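Local coordinates for protein giardin subunit alpha-1 (Giardia intestinalis, PDB 4EVF) that is an annexin that binds calcium and, in a calcium-dependent way, phospholipids such as phosphatidylserine, and takes part in the parasite's attachment to the intestinal mucosa, at residues A184-I189 with F222-M227. Sequence-based numbering, arbitrary orientation.
Sequences AEYRPI and FALLGM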
loop_
_atom_site.group_PDB
_atom_site.type_symbol
_atom_site.label_atom_id
_atom_site.label_comp_id
_atom_site.label_asym_id
_atom_site.label_seq_id
_atom_site.Cartn_x
_atom_site.Cartn_y
_atom_site.Cartn_z
ATOM N N ALA A 184 -13.900 3.412 10.682
ATOM C CA ALA A 184 -15.329 3.144 10.720
ATOM C C ALA A 184 -16.126 4.429 10.923
ATOM O O ALA A 184 -17.243 4.539 10.445
ATOM C CB ALA A 184 -15.656 2.124 11.804
ATOM N N GLU A 185 -15.537 5.393 11.631
ATOM C CA GLU A 185 -16.195 6.670 11.906
ATOM C C GLU A 185 -15.961 7.647 10.775
ATOM O O GLU A 185 -16.804 8.498 10.476
ATOM C CB GLU A 185 -15.664 7.267 13.215
ATOM C CG GLU A 185 -15.768 6.318 14.402
ATOM C CD GLU A 185 -15.614 7.012 15.742
ATOM O OE1 GLU A 185 -15.068 8.144 15.782
ATOM O OE2 GLU A 185 -16.051 6.426 16.762
ATOM N N TYR A 186 -14.808 7.531 10.135
ATOM C CA TYR A 186 -14.456 8.493 9.090
ATOM C C TYR A 186 -15.486 8.535 7.967
ATOM O O TYR A 186 -15.918 9.613 7.552
ATOM C CB TYR A 186 -13.073 8.193 8.526
ATOM C CG TYR A 186 -12.614 9.215 7.503
ATOM C CD1 TYR A 186 -12.085 10.435 7.909
ATOM C CD2 TYR A 186 -12.709 8.959 6.136
ATOM C CE1 TYR A 186 -11.650 11.374 6.979
ATOM C CE2 TYR A 186 -12.273 9.898 5.196
ATOM C CZ TYR A 186 -11.748 11.103 5.628
ATOM O OH TYR A 186 -11.311 12.054 4.717
ATOM N N ARG A 187 -15.893 7.360 7.495
ATOM C CA ARG A 187 -16.810 7.248 6.360
ATOM C C ARG A 187 -18.112 8.037 6.554
ATOM O O ARG A 187 -18.506 8.819 5.676
ATOM C CB ARG A 187 -17.079 5.768 6.050
ATOM C CG ARG A 187 -15.819 4.905 6.230
ATOM C CD ARG A 187 -15.971 3.452 5.783
ATOM N NE ARG A 187 -14.653 2.841 5.577
ATOM C CZ ARG A 187 -14.074 1.969 6.402
ATOM N NH1 ARG A 187 -14.700 1.556 7.505
ATOM N NH2 ARG A 187 -12.866 1.490 6.112
ATOM N N PRO A 188 -18.794 7.843 7.702
ATOM C CA PRO A 188 -19.999 8.650 7.956
ATOM C C PRO A 188 -19.692 10.151 8.060
ATOM O O PRO A 188 -20.496 10.975 7.632
ATOM C CB PRO A 188 -20.512 8.116 9.304
ATOM C CG PRO A 188 -19.374 7.274 9.873
ATOM C CD PRO A 188 -18.602 6.775 8.699
ATOM N N ILE A 189 -18.548 10.492 8.640
ATOM C CA ILE A 189 -18.122 11.888 8.717
ATOM C C ILE A 189 -17.921 12.509 7.326
ATOM O O ILE A 189 -18.337 13.644 7.075
ATOM C CB ILE A 189 -16.852 12.026 9.567
ATOM C CG1 ILE A 189 -17.186 11.663 11.020
ATOM C CG2 ILE A 189 -16.283 13.469 9.476
ATOM C CD1 ILE A 189 -16.020 11.603 11.940
ATOM N N PHE A 222 -8.259 8.554 1.482
ATOM C CA PHE A 222 -8.588 7.288 0.821
ATOM C C PHE A 222 -8.366 6.092 1.741
ATOM O O PHE A 222 -9.186 5.170 1.767
ATOM C CB PHE A 222 -7.768 7.100 -0.459
ATOM C CG PHE A 222 -8.245 7.933 -1.615
ATOM C CD1 PHE A 222 -7.360 8.757 -2.304
ATOM C CD2 PHE A 222 -9.562 7.897 -2.018
ATOM C CE1 PHE A 222 -7.793 9.530 -3.370
ATOM C CE2 PHE A 222 -9.999 8.670 -3.087
ATOM C CZ PHE A 222 -9.111 9.485 -3.759
ATOM N N ALA A 223 -7.263 6.107 2.489
ATOM C CA ALA A 223 -6.932 4.994 3.381
ATOM C C ALA A 223 -8.060 4.794 4.375
ATOM O O ALA A 223 -8.520 3.671 4.576
ATOM C CB ALA A 223 -5.633 5.262 4.124
ATOM N N LEU A 224 -8.504 5.892 4.985
ATOM C CA LEU A 224 -9.586 5.842 5.971
ATOM C C LEU A 224 -10.902 5.376 5.355
ATOM O O LEU A 224 -11.690 4.703 6.019
ATOM C CB LEU A 224 -9.741 7.203 6.670
ATOM C CG LEU A 224 -8.516 7.607 7.490
ATOM C CD1 LEU A 224 -8.580 9.072 7.908
ATOM C CD2 LEU A 224 -8.341 6.670 8.715
ATOM N N LEU A 225 -11.131 5.712 4.082
ATOM C CA LEU A 225 -12.317 5.231 3.362
ATOM C C LEU A 225 -12.232 3.738 3.064
ATOM O O LEU A 225 -13.243 3.044 3.000
ATOM C CB LEU A 225 -12.524 5.992 2.055
ATOM C CG LEU A 225 -13.002 7.438 2.178
ATOM C CD1 LEU A 225 -13.282 8.017 0.796
ATOM C CD2 LEU A 225 -14.248 7.492 3.057
ATOM N N GLY A 226 -11.017 3.256 2.863
ATOM C CA GLY A 226 -10.804 1.850 2.604
ATOM C C GLY A 226 -9.496 1.646 1.880
ATOM O O GLY A 226 -9.185 2.359 0.918
ATOM N N MET A 227 -8.730 0.670 2.346
ATOM C CA MET A 227 -7.439 0.358 1.757
ATOM C C MET A 227 -7.524 0.079 0.247
ATOM O O MET A 227 -6.598 0.411 -0.495
ATOM C CB MET A 227 -6.800 -0.820 2.490
ATOM C CG MET A 227 -6.282 -0.472 3.876
ATOM S SD MET A 227 -4.888 0.679 3.824
ATOM C CE MET A 227 -5.045 1.453 5.430
#
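The phenol ring of Tyr186 receives Leu224 over one face and Leu225 at its edge. Leu224 CB sits 3.8 Å from the centroid of the Tyr186 ring, displaced toward the rim on the CD2 side, in a CH-pi contact; its CD1 methyl lies over the same face, toward the opposite edge, 3.8 Å from Tyr186 CD1, and the two side chains cross at about a right angle. At the edge, Leu225 CD2 lies 3.7 Å from Tyr186 CD2, with Leu225 CG close to the ring plane. With CG of Tyr186 anti to the backbone N (chi1 -176°), the ring is carried across to helix 211-225, where its hydroxyl is hydrogen-bonded to His221, one turn before Leu225.

The guanidinium of Arg187 has Leu224 O over one face, 3.4 Å from NH2 but too poorly angled to be a hydrogen bond, and the carbonyl of Leu225 at its edge. Arg187 NE donates a nearly straight hydrogen bond (163°) to Leu225 O at 2.9 Å; the acceptor lies close to the guanidinium plane, whereas the donor stands well above the carbonyl plane. The chain from CG to NE is extended, which lets this exposed residue reach the last turn of the neighbouring helix. There Gly226, with positive phi, ends helix 211-225 and serves as N-cap of helix 227-240.

The contact thus joins the start of helix 183-196 to the C-terminal end of helix 211-225 in this all-helical annexin fold, just before the chain turns into helix 227-240, and helix 171-180 adds Phe177 against Tyr186 and Phe178 against Leu224.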